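Nigritoxine (Vibrio nigripulchritudo, PDB 5M41) is a bacterial toxin that acts on crustaceans and insects and is built on a fold not described before it. Local coordinates at residues 290-295 and 451-456; 117-122 and 163-168; 635-640 and 645-650; 510-515 and 538-543. All blocks are in the same frame, centred on the assembly; numbering follows the deposited sequence.

Contact 1 (290-295 and 451-456); sequences GTQLLM and AIVRRE
The chain entering strand 293-296 runs past one side of helix 444-457, with the CA atoms of Gln292 and Val453 8.2 Å apart, and Leu294 lies opposite Arg454 at a similar spacing. Gln292 and Val453 approach from opposite directions. The glutamine chain is extended beyond CG (chi2 -164°) and brings its amide against the valine, with NE2 3.5 Å from Val453 CB and OE1 beside CG2. Both polar ends have partners, OE1 with Lys344 and NE2 with the carbonyl of Val450, one turn back along the helix. Strand 293-296 runs antiparallel to strand 340-348 in a branched β-sheet, and helix 444-457 lies against this strand at the surface of the chain. Two residues further along, Leu294 crosses Arg454 at about a right angle. Its CD2 meets the guanidinium obliquely, 3.3 Å from Arg454 NE; a bend at chi3 (84°) turns the guanidinium past the leucine methyl, and NH2 forms a salt bridge with Glu501.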
loop_
_atom_site.group_PDB
_atom_site.type_symbol
_atom_site.label_atom_id
_atom_site.label_comp_id
_atom_site.label_asym_id
_atom_site.label_seq_id
_atom_site.Cartn_x
_atom_site.Cartn_y
_atom_site.Cartn_z
ATOM N N GLY A 290 2.721 -7.699 14.850
ATOM C CA GLY A 290 2.443 -7.074 16.126
ATOM C C GLY A 290 3.379 -5.921 16.477
ATOM O O GLY A 290 3.179 -5.279 17.506
ATOM N N THR A 291 4.396 -5.662 15.641
ATOM C CA THR A 291 5.346 -4.546 15.873
ATOM C C THR A 291 5.419 -3.586 14.667
ATOM O O THR A 291 5.178 -4.013 13.546
ATOM C CB THR A 291 6.739 -5.074 16.270
ATOM O OG1 THR A 291 7.663 -3.982 16.373
ATOM C CG2 THR A 291 7.245 -6.081 15.282
ATOM N N GLN A 292 5.708 -2.300 14.886
ATOM C CA GLN A 292 5.592 -1.294 13.813
ATOM C C GLN A 292 6.592 -0.157 13.967
ATOM O O GLN A 292 7.040 0.101 15.070
ATOM C CB GLN A 292 4.169 -0.732 13.755
ATOM C CG GLN A 292 3.808 0.296 14.841
ATOM C CD GLN A 292 2.300 0.474 14.937
ATOM O OE1 GLN A 292 1.541 -0.432 14.591
ATOM N NE2 GLN A 292 1.863 1.633 15.376
ATOM N N LEU A 293 6.930 0.523 12.869
ATOM C CA LEU A 293 7.792 1.714 12.946
ATOM C C LEU A 293 7.100 2.935 12.356
ATOM O O LEU A 293 6.878 3.005 11.144
ATOM C CB LEU A 293 9.145 1.482 12.260
ATOM C CG LEU A 293 10.202 2.594 12.173
ATOM C CD1 LEU A 293 10.632 3.114 13.548
ATOM C CD2 LEU A 293 11.415 2.067 11.415
ATOM N N LEU A 294 6.766 3.893 13.216
ATOM C CA LEU A 294 6.067 5.101 12.795
ATOM C C LEU A 294 7.105 6.158 12.477
ATOM O O LEU A 294 7.992 6.403 13.283
ATOM C CB LEU A 294 5.133 5.612 13.909
ATOM C CG LEU A 294 4.255 6.804 13.485
ATOM C CD1 LEU A 294 3.428 6.502 12.233
ATOM C CD2 LEU A 294 3.371 7.289 14.620
ATOM N N MET A 295 7.001 6.789 11.312
ATOM C CA MET A 295 7.986 7.786 10.904
ATOM C C MET A 295 7.302 8.986 10.269
ATOM O O MET A 295 6.132 8.910 9.876
ATOM C CB MET A 295 8.950 7.184 9.884
ATOM C CG MET A 295 9.755 6.004 10.396
ATOM S SD MET A 295 10.572 5.110 9.059
ATOM C CE MET A 295 9.251 4.132 8.357
ATOM N N ALA A 451 -3.439 2.186 15.167
ATOM C CA ALA A 451 -3.960 3.191 16.115
ATOM C C ALA A 451 -3.879 2.750 17.583
ATOM O O ALA A 451 -3.623 3.581 18.470
ATOM C CB ALA A 451 -5.391 3.593 15.762
ATOM N N ILE A 452 -4.083 1.455 17.832
ATOM C CA ILE A 452 -3.965 0.888 19.183
ATOM C C ILE A 452 -2.532 1.028 19.696
ATOM O O ILE A 452 -2.294 1.628 20.750
ATOM C CB ILE A 452 -4.395 -0.608 19.250
ATOM C CG1 ILE A 452 -5.868 -0.800 18.854
ATOM C CG2 ILE A 452 -4.130 -1.189 20.636
ATOM C CD1 ILE A 452 -6.832 0.214 19.439
ATOM N N VAL A 453 -1.584 0.477 18.941
ATOM C CA VAL A 453 -0.174 0.552 19.317
ATOM C C VAL A 453 0.257 1.983 19.629
ATOM O O VAL A 453 0.855 2.229 20.674
ATOM C CB VAL A 453 0.740 -0.095 18.266
ATOM C CG1 VAL A 453 2.200 0.023 18.692
ATOM C CG2 VAL A 453 0.346 -1.550 18.084
ATOM N N ARG A 454 -0.078 2.926 18.754
ATOM C CA ARG A 454 0.283 4.328 18.978
ATOM C C ARG A 454 -0.267 4.862 20.302
ATOM O O ARG A 454 0.439 5.561 21.028
ATOM C CB ARG A 454 -0.227 5.228 17.858
ATOM C CG ARG A 454 0.537 5.166 16.556
ATOM C CD ARG A 454 -0.183 6.040 15.543
ATOM N NE ARG A 454 0.205 7.445 15.670
ATOM C CZ ARG A 454 -0.329 8.451 14.977
ATOM N NH1 ARG A 454 -1.306 8.236 14.098
ATOM N NH2 ARG A 454 0.116 9.686 15.162
ATOM N N ARG A 455 -1.529 4.535 20.591
ATOM C CA ARG A 455 -2.225 5.044 21.765
ATOM C C ARG A 455 -1.730 4.412 23.071
ATOM O O ARG A 455 -1.852 5.021 24.133
ATOM C CB ARG A 455 -3.733 4.861 21.622
ATOM C CG ARG A 455 -4.554 5.788 22.509
ATOM C CD ARG A 455 -5.993 5.310 22.653
ATOM N NE ARG A 455 -6.552 4.871 21.372
ATOM C CZ ARG A 455 -6.949 3.630 21.091
ATOM N NH1 ARG A 455 -6.878 2.667 22.008
ATOM N NH2 ARG A 455 -7.433 3.357 19.885
ATOM N N GLU A 456 -1.178 3.201 22.989
ATOM C CA GLU A 456 -0.520 2.567 24.135
ATOM C C GLU A 456 0.800 3.264 24.452
ATOM O O GLU A 456 1.187 3.377 25.616
ATOM C CB GLU A 456 -0.293 1.065 23.904
ATOM C CG GLU A 456 -1.561 0.234 23.695
ATOM C CD GLU A 456 -2.656 0.463 24.738
ATOM O OE1 GLU A 456 -2.352 0.551 25.950
ATOM O OE2 GLU A 456 -3.839 0.540 24.344
#

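Contact 2 (117-122 and 163-168); sequences SDFNNI and YFNQKT
The Phe119 ring is met on one face by Phe164 and at its edge by Asn165. Phe164 CB stands over the centre of that face, 3.9 Å from the ring centroid and only 12° off the normal, a CH-pi contact. Near the plane of the same ring, Asn165 OD1 comes to 3.3 Å from Phe119 CD2, and the amide is steeply inclined to the ring, at 72°. Here the short, weakly bonded helix 117-120, which follows strand 110-113 of a five-stranded antiparallel sheet, packs against a 3-10 turn leading toward strand 170-173 at the other margin of that sheet.

The two phenylalanine rings meet obliquely, and Phe119 CE1 lies 3.8 Å from Phe164 CD2. Phe119 itself is buried and also touches Ile113 of the sheet, whereas Phe164 reaches on to Tyr81 and Phe131. With CG beside the backbone N, Asn165 carries its amide to the helix, where ND2 donates to the carbonyl of Pro116, just before the helix. That bond helps hold the amide in place while OD1 faces the ring edge. Asn120 ND2 makes a weak hydrogen bond to the same carbonyl. The two amide planes are nearly parallel, 12° apart, but Asn120 ND2 and Asn165 ND2, 3.3 Å apart, are both donors and do not bond to each other.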
loop_
_atom_site.group_PDB
_atom_site.type_symbol
_atom_site.label_atom_id
_atom_site.label_comp_id
_atom_site.label_asym_id
_atom_site.label_seq_id
_atom_site.Cartn_x
_atom_site.Cartn_y
_atom_site.Cartn_z
ATOM N N SER A 117 35.588 -42.206 -28.267
ATOM C CA SER A 117 36.355 -41.749 -27.104
ATOM C C SER A 117 35.883 -40.410 -26.552
ATOM O O SER A 117 36.108 -40.117 -25.371
ATOM C CB SER A 117 37.859 -41.680 -27.423
ATOM O OG SER A 117 38.219 -40.427 -27.999
ATOM N N ASP A 118 35.242 -39.599 -27.396
ATOM C CA ASP A 118 34.654 -38.325 -26.950
ATOM C C ASP A 118 33.601 -38.497 -25.835
ATOM O O ASP A 118 33.508 -37.659 -24.947
ATOM C CB ASP A 118 34.061 -37.544 -28.134
ATOM C CG ASP A 118 35.132 -36.969 -29.078
ATOM O OD1 ASP A 118 36.261 -36.688 -28.614
ATOM O OD2 ASP A 118 34.828 -36.766 -30.282
ATOM N N PHE A 119 32.806 -39.569 -25.902
ATOM C CA PHE A 119 31.876 -39.945 -24.811
ATOM C C PHE A 119 32.618 -40.245 -23.501
ATOM O O PHE A 119 32.152 -39.892 -22.414
ATOM C CB PHE A 119 30.997 -41.149 -25.211
ATOM C CG PHE A 119 29.840 -40.793 -26.129
ATOM C CD1 PHE A 119 28.865 -39.879 -25.729
ATOM C CD2 PHE A 119 29.722 -41.386 -27.379
ATOM C CE1 PHE A 119 27.800 -39.548 -26.566
ATOM C CE2 PHE A 119 28.666 -41.068 -28.228
ATOM C CZ PHE A 119 27.697 -40.145 -27.818
ATOM N N ASN A 120 33.794 -40.870 -23.612
ATOM C CA ASN A 120 34.552 -41.271 -22.428
ATOM C C ASN A 120 35.099 -40.105 -21.620
ATOM O O ASN A 120 35.288 -40.227 -20.410
ATOM C CB ASN A 120 35.665 -42.258 -22.800
ATOM C CG ASN A 120 35.111 -43.567 -23.315
ATOM O OD1 ASN A 120 35.151 -44.579 -22.622
ATOM N ND2 ASN A 120 34.560 -43.549 -24.521
ATOM N N ASN A 121 35.320 -38.980 -22.292
ATOM C CA ASN A 121 35.846 -37.769 -21.669
ATOM C C ASN A 121 34.788 -36.906 -20.959
ATOM O O ASN A 121 35.125 -35.943 -20.266
ATOM C CB ASN A 121 36.614 -36.946 -22.711
ATOM C CG ASN A 121 37.914 -37.629 -23.162
ATOM O OD1 ASN A 121 38.415 -38.556 -22.517
ATOM N ND2 ASN A 121 38.462 -37.168 -24.271
ATOM N N ILE A 122 33.514 -37.261 -21.123
ATOM C CA ILE A 122 32.434 -36.537 -20.445
ATOM C C ILE A 122 32.163 -37.136 -19.078
ATOM O O ILE A 122 31.685 -38.271 -18.968
ATOM C CB ILE A 122 31.137 -36.475 -21.290
ATOM C CG1 ILE A 122 31.392 -35.599 -22.519
ATOM C CG2 ILE A 122 30.002 -35.870 -20.470
ATOM C CD1 ILE A 122 30.468 -35.878 -23.673
ATOM N N TYR A 163 29.909 -45.536 -21.765
ATOM C CA TYR A 163 28.906 -46.579 -22.026
ATOM C C TYR A 163 27.887 -46.240 -23.132
ATOM O O TYR A 163 27.232 -47.133 -23.671
ATOM C CB TYR A 163 28.196 -47.016 -20.734
ATOM C CG TYR A 163 27.219 -46.013 -20.156
ATOM C CD1 TYR A 163 25.842 -46.171 -20.334
ATOM C CD2 TYR A 163 27.668 -44.918 -19.407
ATOM C CE1 TYR A 163 24.937 -45.260 -19.797
ATOM C CE2 TYR A 163 26.773 -44.003 -18.870
ATOM C CZ TYR A 163 25.410 -44.185 -19.063
ATOM O OH TYR A 163 24.524 -43.290 -18.517
ATOM N N PHE A 164 27.778 -44.963 -23.488
ATOM C CA PHE A 164 26.912 -44.548 -24.592
ATOM C C PHE A 164 27.361 -45.201 -25.914
ATOM O O PHE A 164 26.582 -45.328 -26.852
ATOM C CB PHE A 164 26.901 -43.015 -24.719
ATOM C CG PHE A 164 25.852 -42.317 -23.874
ATOM C CD1 PHE A 164 25.552 -42.746 -22.573
ATOM C CD2 PHE A 164 25.182 -41.194 -24.377
ATOM C CE1 PHE A 164 24.588 -42.084 -21.805
ATOM C CE2 PHE A 164 24.224 -40.520 -23.608
ATOM C CZ PHE A 164 23.928 -40.970 -22.323
ATOM N N ASN A 165 28.617 -45.645 -25.977
ATOM C CA ASN A 165 29.130 -46.300 -27.185
ATOM C C ASN A 165 28.576 -47.693 -27.447
ATOM O O ASN A 165 28.615 -48.172 -28.578
ATOM C CB ASN A 165 30.652 -46.340 -27.157
ATOM C CG ASN A 165 31.249 -44.978 -27.335
ATOM O OD1 ASN A 165 30.985 -44.311 -28.333
ATOM N ND2 ASN A 165 32.034 -44.538 -26.360
ATOM N N GLN A 166 28.058 -48.335 -26.408
ATOM C CA GLN A 166 27.501 -49.678 -26.544
ATOM C C GLN A 166 25.991 -49.658 -26.762
ATOM O O GLN A 166 25.396 -50.675 -27.141
ATOM C CB GLN A 166 27.858 -50.522 -25.325
ATOM C CG GLN A 166 29.363 -50.663 -25.127
ATOM C CD GLN A 166 29.764 -50.488 -23.673
ATOM O OE1 GLN A 166 28.990 -50.800 -22.756
ATOM N NE2 GLN A 166 30.976 -49.976 -23.450
ATOM N N LYS A 167 25.377 -48.497 -26.555
ATOM C CA LYS A 167 23.922 -48.402 -26.655
ATOM C C LYS A 167 23.463 -47.935 -28.023
ATOM O O LYS A 167 24.175 -47.223 -28.740
ATOM C CB LYS A 167 23.341 -47.528 -25.536
ATOM C CG LYS A 167 23.271 -48.232 -24.186
ATOM C CD LYS A 167 22.870 -47.261 -23.096
ATOM C CE LYS A 167 22.760 -47.933 -21.739
ATOM N NZ LYS A 167 21.601 -48.853 -21.631
ATOM N N THR A 168 22.268 -48.364 -28.392
ATOM C CA THR A 168 21.683 -47.939 -29.641
ATOM C C THR A 168 20.376 -47.161 -29.342
ATOM O O THR A 168 19.367 -47.751 -28.942
ATOM C CB THR A 168 21.528 -49.131 -30.600
ATOM O OG1 THR A 168 20.979 -48.674 -31.839
ATOM C CG2 THR A 168 20.643 -50.233 -29.990
#

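Contact 3 (635-640 and 645-650); sequences TKKNDF and IPDNIH
Lys637 reaches obliquely across to Asp647 and passes Asn648 on the way. This surface contact lies within the irregular connection from helix 625-632 to strand 649-652, an inner strand of a six-stranded antiparallel sheet, and joins the middle of that connection to its end. With CG between the backbone N and the carbonyl carbon (chi1 57°) and the rest of the chain extended, NZ reaches the carboxylate, a salt bridge of 2.9 Å between Lys637 NZ and Asp647 OD1. The ammonium arrives on the syn side, 34° out of the carboxylate plane. Along the shaft, Lys637 CB lies 3.8 Å from Asn648 OD1, and CD runs beside the rest of that amide. Asn638 joins the other end of the contact through a water, which donates both to Asn638 OD1 and to Ile645 O; Asn604 also donates to the latter carbonyl. Asp647 OD1 is gripped twice, for Asn648 N donates to it at 2.8 Å from the face opposite the lysine.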
loop_
_atom_site.group_PDB
_atom_site.type_symbol
_atom_site.label_atom_id
_atom_site.label_comp_id
_atom_site.label_asym_id
_atom_site.label_seq_id
_atom_site.Cartn_x
_atom_site.Cartn_y
_atom_site.Cartn_z
ATOM N N THR A 635 -9.279 31.854 10.644
ATOM C CA THR A 635 -9.978 32.550 9.574
ATOM C C THR A 635 -11.431 32.858 9.949
ATOM O O THR A 635 -12.165 31.983 10.402
ATOM C CB THR A 635 -9.908 31.719 8.267
ATOM O OG1 THR A 635 -8.553 31.299 8.044
ATOM C CG2 THR A 635 -10.416 32.531 7.046
ATOM N N LYS A 636 -11.839 34.109 9.751
ATOM C CA LYS A 636 -13.212 34.533 10.023
ATOM C C LYS A 636 -14.193 34.054 8.942
ATOM O O LYS A 636 -13.793 33.739 7.814
ATOM C CB LYS A 636 -13.294 36.064 10.155
ATOM C CG LYS A 636 -12.544 36.685 11.340
ATOM C CD LYS A 636 -12.193 38.135 10.987
ATOM C CE LYS A 636 -12.485 39.123 12.107
ATOM N NZ LYS A 636 -11.577 38.945 13.274
ATOM N N LYS A 637 -15.478 34.033 9.292
ATOM C CA LYS A 637 -16.533 33.430 8.454
ATOM C C LYS A 637 -16.591 33.959 7.013
ATOM O O LYS A 637 -16.801 33.195 6.071
ATOM C CB LYS A 637 -17.900 33.545 9.136
ATOM C CG LYS A 637 -18.288 34.977 9.483
ATOM C CD LYS A 637 -19.562 35.072 10.311
ATOM C CE LYS A 637 -19.905 36.538 10.599
ATOM N NZ LYS A 637 -21.113 36.612 11.452
ATOM N N ASN A 638 -16.369 35.252 6.828
ATOM C CA ASN A 638 -16.457 35.816 5.485
ATOM C C ASN A 638 -15.109 35.937 4.769
ATOM O O ASN A 638 -15.004 36.586 3.739
ATOM C CB ASN A 638 -17.242 37.126 5.512
ATOM C CG ASN A 638 -18.650 36.942 6.079
ATOM O OD1 ASN A 638 -19.302 35.909 5.849
ATOM N ND2 ASN A 638 -19.126 37.936 6.827
ATOM N N ASP A 639 -14.093 35.258 5.294
ATOM C CA ASP A 639 -12.742 35.320 4.720
ATOM C C ASP A 639 -12.254 34.005 4.099
ATOM O O ASP A 639 -11.053 33.857 3.832
ATOM C CB ASP A 639 -11.731 35.788 5.773
ATOM C CG ASP A 639 -11.893 37.269 6.156
ATOM O OD1 ASP A 639 -12.415 38.077 5.361
ATOM O OD2 ASP A 639 -11.479 37.624 7.269
ATOM N N PHE A 640 -13.165 33.059 3.869
ATOM C CA PHE A 640 -12.834 31.818 3.139
ATOM C C PHE A 640 -13.019 32.022 1.634
ATOM O O PHE A 640 -13.677 32.974 1.225
ATOM C CB PHE A 640 -13.698 30.650 3.628
ATOM C CG PHE A 640 -13.407 30.244 5.043
ATOM C CD1 PHE A 640 -12.418 29.308 5.321
ATOM C CD2 PHE A 640 -14.123 30.797 6.097
ATOM C CE1 PHE A 640 -12.142 28.935 6.628
ATOM C CE2 PHE A 640 -13.860 30.424 7.416
ATOM C CZ PHE A 640 -12.859 29.500 7.682
ATOM N N ILE A 645 -22.608 31.957 1.811
ATOM C CA ILE A 645 -23.584 31.949 2.896
ATOM C C ILE A 645 -23.425 33.232 3.707
ATOM O O ILE A 645 -22.333 33.506 4.235
ATOM C CB ILE A 645 -23.471 30.729 3.827
ATOM C CG1 ILE A 645 -23.194 29.422 3.040
ATOM C CG2 ILE A 645 -24.726 30.623 4.682
ATOM C CD1 ILE A 645 -24.268 29.031 2.022
ATOM N N PRO A 646 -24.504 34.029 3.799
ATOM C CA PRO A 646 -24.438 35.351 4.454
ATOM C C PRO A 646 -24.085 35.323 5.950
ATOM O O PRO A 646 -23.653 36.331 6.482
ATOM C CB PRO A 646 -25.849 35.909 4.247
ATOM C CG PRO A 646 -26.353 35.209 3.007
ATOM C CD PRO A 646 -25.805 33.811 3.133
ATOM N N ASP A 647 -24.265 34.189 6.627
ATOM C CA ASP A 647 -23.969 34.115 8.067
ATOM C C ASP A 647 -23.787 32.666 8.491
ATOM O O ASP A 647 -24.093 31.748 7.728
ATOM C CB ASP A 647 -25.117 34.746 8.885
ATOM C CG ASP A 647 -24.659 35.299 10.251
ATOM O OD1 ASP A 647 -23.488 35.096 10.662
ATOM O OD2 ASP A 647 -25.487 35.967 10.920
ATOM N N ASN A 648 -23.292 32.473 9.708
ATOM C CA ASN A 648 -23.284 31.181 10.360
ATOM C C ASN A 648 -24.688 30.762 10.692
ATOM O O ASN A 648 -25.581 31.583 10.737
ATOM C CB ASN A 648 -22.441 31.229 11.644
ATOM C CG ASN A 648 -20.959 31.334 11.345
ATOM O OD1 ASN A 648 -20.515 31.023 10.232
ATOM N ND2 ASN A 648 -20.184 31.776 12.325
ATOM N N ILE A 649 -24.842 29.471 10.945
ATOM C CA ILE A 649 -26.115 28.798 11.116
ATOM C C ILE A 649 -26.198 28.338 12.578
ATOM O O ILE A 649 -25.222 27.847 13.114
ATOM C CB ILE A 649 -26.154 27.581 10.158
ATOM C CG1 ILE A 649 -26.552 28.044 8.747
ATOM C CG2 ILE A 649 -27.071 26.492 10.670
ATOM C CD1 ILE A 649 -26.269 27.058 7.627
ATOM N N HIS A 650 -27.357 28.503 13.211
ATOM C CA HIS A 650 -27.499 28.238 14.649
ATOM C C HIS A 650 -28.564 27.229 14.969
ATOM O O HIS A 650 -29.640 27.230 14.364
ATOM C CB HIS A 650 -27.768 29.547 15.406
ATOM C CG HIS A 650 -26.799 30.663 15.063
ATOM N ND1 HIS A 650 -25.506 30.648 15.451
ATOM C CD2 HIS A 650 -26.975 31.840 14.319
ATOM C CE1 HIS A 650 -24.880 31.759 14.981
ATOM N NE2 HIS A 650 -25.783 32.488 14.302
HETATM O O HOH W 1 -21.002 33.880 6.662
#

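Contact 4 (510-515 and 538-543); sequences TYRKVP and TKWRDF
Arg512 NH1 is hydrogen-bonded to Gln528 OE1, which tethers one end of a guanidinium that lies flat on the indole of Trp540. The two planes are only 8° apart and their centres 3.3 Å, so this is a true stack with cation-pi character: Arg512 CZ sits 3.4 Å from the centroid of the five-membered ring. Within the stack NE lies over the bond shared by the two rings, NH1 is above CG and near CB, and NH2 lies above the rim of the five-membered ring, 3.2 Å from Trp540 CD1. NH2 also lies near Trp540 NE1, but both are donors and form no bond.

The bend of the arginine at chi3 (87°) lets its aliphatic part share the same face. Arg512 CD rests over the six-membered ring, 3.5 Å from its centroid, as a CH-pi contact, so the side chain covers the indole from one ring to the other. Thr510 takes the rim instead: its OG1 approaches near the ring plane, 3.8 Å from Trp540 CH2, with CB beside CZ3.

The two strands are not direct neighbours. In the four-stranded antiparallel sheet, strand 523-532 runs between strand 505-515 and the outermost strand 538-542, and the Arg512-Trp540 pair spans it on one face, while helix 546-555 follows strand 538-542 and meets Phe543.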
loop_
_atom_site.group_PDB
_atom_site.type_symbol
_atom_site.label_atom_id
_atom_site.label_comp_id
_atom_site.label_asym_id
_atom_site.label_seq_id
_atom_site.Cartn_x
_atom_site.Cartn_y
_atom_site.Cartn_z
ATOM N N THR A 510 -1.185 25.455 25.412
ATOM C CA THR A 510 -2.348 26.151 25.933
ATOM C C THR A 510 -2.887 26.982 24.809
ATOM O O THR A 510 -2.106 27.572 24.045
ATOM C CB THR A 510 -1.959 27.084 27.114
ATOM O OG1 THR A 510 -1.446 26.275 28.169
ATOM C CG2 THR A 510 -3.163 27.895 27.637
ATOM N N TYR A 511 -4.213 27.031 24.693
ATOM C CA TYR A 511 -4.841 27.935 23.751
ATOM C C TYR A 511 -4.934 29.347 24.350
ATOM O O TYR A 511 -5.839 29.646 25.134
ATOM C CB TYR A 511 -6.235 27.425 23.374
ATOM C CG TYR A 511 -6.590 27.566 21.931
ATOM C CD1 TYR A 511 -7.501 26.684 21.349
ATOM C CD2 TYR A 511 -6.015 28.551 21.131
ATOM C CE1 TYR A 511 -7.849 26.783 20.014
ATOM C CE2 TYR A 511 -6.351 28.658 19.780
ATOM C CZ TYR A 511 -7.275 27.763 19.240
ATOM O OH TYR A 511 -7.640 27.823 17.923
ATOM N N ARG A 512 -4.021 30.222 23.941
ATOM C CA ARG A 512 -3.854 31.524 24.592
ATOM C C ARG A 512 -4.322 32.688 23.735
ATOM O O ARG A 512 -4.346 32.578 22.505
ATOM C CB ARG A 512 -2.385 31.753 24.903
ATOM C CG ARG A 512 -1.813 30.832 25.943
ATOM C CD ARG A 512 -0.305 30.951 25.890
ATOM N NE ARG A 512 0.198 32.027 26.729
ATOM C CZ ARG A 512 0.869 33.100 26.308
ATOM N NH1 ARG A 512 1.132 33.302 25.023
ATOM N NH2 ARG A 512 1.290 33.983 27.195
ATOM N N LYS A 513 -4.657 33.811 24.379
ATOM C CA LYS A 513 -5.109 34.985 23.641
ATOM C C LYS A 513 -3.986 36.000 23.530
ATOM O O LYS A 513 -3.598 36.619 24.525
ATOM C CB LYS A 513 -6.380 35.595 24.254
ATOM C CG LYS A 513 -7.320 36.174 23.195
ATOM C CD LYS A 513 -8.673 36.584 23.757
ATOM C CE LYS A 513 -9.638 35.414 23.900
ATOM N NZ LYS A 513 -10.487 35.211 22.693
ATOM N N VAL A 514 -3.454 36.148 22.320
ATOM C CA VAL A 514 -2.279 36.981 22.086
ATOM C C VAL A 514 -2.562 38.182 21.179
ATOM O O VAL A 514 -3.497 38.144 20.380
ATOM C CB VAL A 514 -1.096 36.174 21.509
ATOM C CG1 VAL A 514 -0.675 35.086 22.481
ATOM C CG2 VAL A 514 -1.415 35.616 20.125
ATOM N N PRO A 515 -1.751 39.255 21.308
ATOM C CA PRO A 515 -1.889 40.408 20.418
ATOM C C PRO A 515 -1.723 40.003 18.970
ATOM O O PRO A 515 -0.900 39.146 18.677
ATOM C CB PRO A 515 -0.721 41.312 20.833
ATOM C CG PRO A 515 -0.476 40.972 22.260
ATOM C CD PRO A 515 -0.754 39.499 22.372
ATOM N N THR A 538 9.019 32.166 32.200
ATOM C CA THR A 538 8.201 31.394 31.271
ATOM C C THR A 538 7.981 32.211 30.015
ATOM O O THR A 538 7.521 33.339 30.078
ATOM C CB THR A 538 6.859 30.966 31.882
ATOM O OG1 THR A 538 7.109 30.135 33.015
ATOM C CG2 THR A 538 6.018 30.157 30.856
ATOM N N LYS A 539 8.367 31.639 28.884
ATOM C CA LYS A 539 8.144 32.224 27.567
ATOM C C LYS A 539 7.200 31.309 26.761
ATOM O O LYS A 539 6.924 30.178 27.168
ATOM C CB LYS A 539 9.478 32.358 26.823
ATOM C CG LYS A 539 10.533 33.245 27.496
ATOM C CD LYS A 539 10.240 34.712 27.245
ATOM C CE LYS A 539 11.449 35.580 27.563
ATOM N NZ LYS A 539 11.048 37.007 27.740
ATOM N N TRP A 540 6.737 31.794 25.612
ATOM C CA TRP A 540 5.755 31.076 24.795
ATOM C C TRP A 540 6.103 31.150 23.354
ATOM O O TRP A 540 6.622 32.168 22.901
ATOM C CB TRP A 540 4.388 31.699 24.991
ATOM C CG TRP A 540 3.868 31.515 26.385
ATOM C CD1 TRP A 540 4.075 32.346 27.484
ATOM C CD2 TRP A 540 3.048 30.405 26.888
ATOM N NE1 TRP A 540 3.452 31.844 28.596
ATOM C CE2 TRP A 540 2.809 30.686 28.309
ATOM C CE3 TRP A 540 2.508 29.249 26.325
ATOM C CZ2 TRP A 540 2.053 29.833 29.115
ATOM C CZ3 TRP A 540 1.749 28.399 27.144
ATOM C CH2 TRP A 540 1.521 28.689 28.501
ATOM N N ARG A 541 5.828 30.079 22.608
ATOM C CA ARG A 541 5.990 30.121 21.153
ATOM C C ARG A 541 4.948 29.280 20.385
ATOM O O ARG A 541 4.441 28.263 20.888
ATOM C CB ARG A 541 7.418 29.735 20.745
ATOM C CG ARG A 541 7.784 28.282 21.023
ATOM C CD ARG A 541 9.289 28.030 21.005
ATOM N NE ARG A 541 9.588 26.801 21.737
ATOM C CZ ARG A 541 10.741 26.520 22.341
ATOM N NH1 ARG A 541 11.762 27.377 22.313
ATOM N NH2 ARG A 541 10.858 25.370 22.989
ATOM N N ASP A 542 4.659 29.722 19.163
ATOM C CA ASP A 542 3.757 29.013 18.235
ATOM C C ASP A 542 4.261 27.616 17.887
ATOM O O ASP A 542 5.456 27.337 18.004
ATOM C CB ASP A 542 3.647 29.794 16.923
ATOM C CG ASP A 542 2.873 31.082 17.067
ATOM O OD1 ASP A 542 2.113 31.226 18.043
ATOM O OD2 ASP A 542 3.028 31.958 16.197
ATOM N N PHE A 543 3.358 26.749 17.432
ATOM C CA PHE A 543 3.791 25.579 16.678
ATOM C C PHE A 543 4.599 26.085 15.483
ATOM O O PHE A 543 4.191 27.038 14.814
ATOM C CB PHE A 543 2.604 24.729 16.218
ATOM C CG PHE A 543 2.017 23.862 17.305
ATOM C CD1 PHE A 543 2.738 22.803 17.831
ATOM C CD2 PHE A 543 0.750 24.105 17.797
ATOM C CE1 PHE A 543 2.204 21.999 18.830
ATOM C CE2 PHE A 543 0.207 23.307 18.793
ATOM C CZ PHE A 543 0.938 22.255 19.317
#

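Overall arrangement
Along the elongated single chain the contacts come in the order 2, 1, 4, 3, each closing before the next opens. Contact 2 lies far out at one end, about 58 Å from the chain centre, whereas contacts 3 and 4 sit on the opposite side of that centre, their own centres 96 and 94 Å from that of contact 2. Contact 1 is the most central, about 17 Å from the chain centre, and its nearest atoms come within about 13 Å of contact 4. Contacts 3 and 4 are the closest pair, about 8 Å between nearest atoms, yet belong to different antiparallel sheets. The magnesium ion, bound by Val189, Glu192 and Asp195, is held by none of the four contacts' residues.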